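Local coordinates for lipoprotein (Mycoplasma mycoides subsp. capri, PDB 7ADK) that probably cleaves proteins, as a lipoprotein of the mycoplasma DUF31 peptidase family, which belongs to the chymotrypsin-like PA clan, at residues B[772-777]-B[784-789]. Numbering follows the deposited sequence.
Sequences AVYHAS and GLAVAF
Ala772 pairs with Ala788 across the beta hairpin formed by strands 769-778 and 783-792, yet its methyl group leans against Ala786, CB to CB 3.7 Å. Next comes Val773, opposite Val787, and the two backbones are joined by a reciprocal pair of hydrogen bonds: Val773 N to Val787 O and Val787 N to Val773 O, each 2.8 Å. Val773 CG2, anti to its own carbonyl carbon, comes closest to CE1 and CZ of the Phe789 ring, the two side chains crossing at about a right angle; Trp427 of strand 421-433 touches both. Tyr774 faces Ala786, and its ring reaches along the partner strand until CE1 lies 3.5 Å from Gly784 C. Tyr774 OH is hydrogen-bonded to Ser777 OG at 2.7 Å, either hydroxyl being a possible donor, fixing the far end of the ring, while Tyr752 meets this ring edge-to-face.

A beta bulge follows, with His775 and Ala776 together set against Leu785. His775 N gives a fairly straight bond to Leu785 O (3.0 Å, 161° at the hydrogen), and Leu785 N answers to Ala776 O at 2.9 Å. With chi1 at 77°, His775 CG sits between backbone N and carbonyl carbon, which carries the imidazole across toward Val787 CG2, 4.0 Å from ND1. Ala776 CB touches Leu785 CD1, and Ser777 pairs with Gly784.

Four backbone hydrogen bonds thus hold this bulged antiparallel hairpin together, consistent with a beta-rich PA-clan fold; beyond its apolar stretch, the Tyr774–Ser777 hydroxyl pair gains a weak hydrogen bond from Ser777 OG to Pro754 O.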
loop_
_atom_site.group_PDB
_atom_site.type_symbol
_atom_site.label_atom_id
_atom_site.label_comp_id
_atom_site.label_asym_id
_atom_site.label_seq_id
_atom_site.Cartn_x
_atom_site.Cartn_y
_atom_site.Cartn_z
ATOM N N ALA B 772 -27.696 -8.471 2.413
ATOM C CA ALA B 772 -27.071 -9.704 1.945
ATOM C C ALA B 772 -25.701 -9.958 2.588
ATOM O O ALA B 772 -25.125 -9.068 3.194
ATOM C CB ALA B 772 -27.029 -9.702 0.416
ATOM N N VAL B 773 -25.160 -11.164 2.471
ATOM C CA VAL B 773 -23.856 -11.567 3.015
ATOM C C VAL B 773 -22.921 -12.009 1.903
ATOM O O VAL B 773 -23.149 -13.044 1.299
ATOM C CB VAL B 773 -23.991 -12.724 4.020
ATOM C CG1 VAL B 773 -22.716 -12.804 4.841
ATOM C CG2 VAL B 773 -25.189 -12.567 4.934
ATOM N N TYR B 774 -21.858 -11.272 1.616
ATOM C CA TYR B 774 -20.908 -11.625 0.562
ATOM C C TYR B 774 -20.035 -12.817 0.937
ATOM O O TYR B 774 -19.545 -12.903 2.064
ATOM C CB TYR B 774 -20.046 -10.422 0.248
ATOM C CG TYR B 774 -19.148 -10.597 -0.941
ATOM C CD1 TYR B 774 -19.641 -10.297 -2.221
ATOM C CD2 TYR B 774 -17.804 -10.967 -0.758
ATOM C CE1 TYR B 774 -18.766 -10.303 -3.314
ATOM C CE2 TYR B 774 -16.933 -10.987 -1.854
ATOM C CZ TYR B 774 -17.410 -10.637 -3.130
ATOM O OH TYR B 774 -16.544 -10.530 -4.159
ATOM N N HIS B 775 -19.777 -13.719 -0.014
ATOM C CA HIS B 775 -18.975 -14.923 0.262
ATOM C C HIS B 775 -18.020 -15.393 -0.839
ATOM O O HIS B 775 -16.974 -15.940 -0.503
ATOM C CB HIS B 775 -19.877 -16.072 0.709
ATOM C CG HIS B 775 -20.633 -16.763 -0.393
ATOM N ND1 HIS B 775 -21.859 -16.374 -0.909
ATOM C CD2 HIS B 775 -20.228 -17.890 -1.037
ATOM C CE1 HIS B 775 -22.166 -17.283 -1.837
ATOM N NE2 HIS B 775 -21.208 -18.200 -1.936
ATOM N N ALA B 776 -18.313 -15.168 -2.113
ATOM C CA ALA B 776 -17.462 -15.587 -3.225
ATOM C C ALA B 776 -17.065 -14.400 -4.089
ATOM O O ALA B 776 -17.897 -13.547 -4.364
ATOM C CB ALA B 776 -18.186 -16.641 -4.041
ATOM N N SER B 777 -15.821 -14.365 -4.562
ATOM C CA SER B 777 -15.304 -13.325 -5.463
ATOM C C SER B 777 -14.924 -13.869 -6.829
ATOM O O SER B 777 -14.495 -15.012 -6.953
ATOM C CB SER B 777 -14.064 -12.647 -4.891
ATOM O OG SER B 777 -14.341 -12.059 -3.652
ATOM N N GLY B 784 -18.950 -10.416 -7.435
ATOM C CA GLY B 784 -19.037 -11.634 -6.651
ATOM C C GLY B 784 -20.413 -11.788 -6.035
ATOM O O GLY B 784 -21.305 -11.016 -6.350
ATOM N N LEU B 785 -20.608 -12.775 -5.174
ATOM C CA LEU B 785 -21.926 -13.278 -4.812
ATOM C C LEU B 785 -22.254 -13.086 -3.333
ATOM O O LEU B 785 -21.421 -13.363 -2.470
ATOM C CB LEU B 785 -21.998 -14.748 -5.212
ATOM C CG LEU B 785 -21.847 -14.978 -6.726
ATOM C CD1 LEU B 785 -20.760 -15.998 -7.008
ATOM C CD2 LEU B 785 -23.149 -15.461 -7.332
ATOM N N ALA B 786 -23.478 -12.650 -3.036
ATOM C CA ALA B 786 -23.963 -12.430 -1.675
ATOM C C ALA B 786 -25.306 -13.121 -1.371
ATOM O O ALA B 786 -26.254 -13.003 -2.138
ATOM C CB ALA B 786 -24.005 -10.927 -1.401
ATOM N N VAL B 787 -25.411 -13.802 -0.230
ATOM C CA VAL B 787 -26.610 -14.489 0.268
ATOM C C VAL B 787 -27.634 -13.488 0.766
ATOM O O VAL B 787 -27.361 -12.802 1.744
ATOM C CB VAL B 787 -26.246 -15.439 1.422
ATOM C CG1 VAL B 787 -27.458 -16.082 2.084
ATOM C CG2 VAL B 787 -25.358 -16.574 0.953
ATOM N N ALA B 788 -28.833 -13.423 0.194
ATOM C CA ALA B 788 -29.905 -12.668 0.829
ATOM C C ALA B 788 -30.445 -13.431 2.050
ATOM O O ALA B 788 -30.728 -14.629 1.988
ATOM C CB ALA B 788 -30.985 -12.320 -0.187
ATOM N N PHE B 789 -30.627 -12.739 3.171
ATOM C CA PHE B 789 -31.199 -13.317 4.398
ATOM C C PHE B 789 -32.672 -13.725 4.259
ATOM O O PHE B 789 -33.140 -14.653 4.914
ATOM C CB PHE B 789 -31.136 -12.291 5.539
ATOM C CG PHE B 789 -29.779 -11.731 5.874
ATOM C CD1 PHE B 789 -28.860 -12.493 6.608
ATOM C CD2 PHE B 789 -29.440 -10.436 5.468
ATOM C CE1 PHE B 789 -27.627 -11.939 6.966
ATOM C CE2 PHE B 789 -28.190 -9.901 5.797
ATOM C CZ PHE B 789 -27.298 -10.639 6.573
#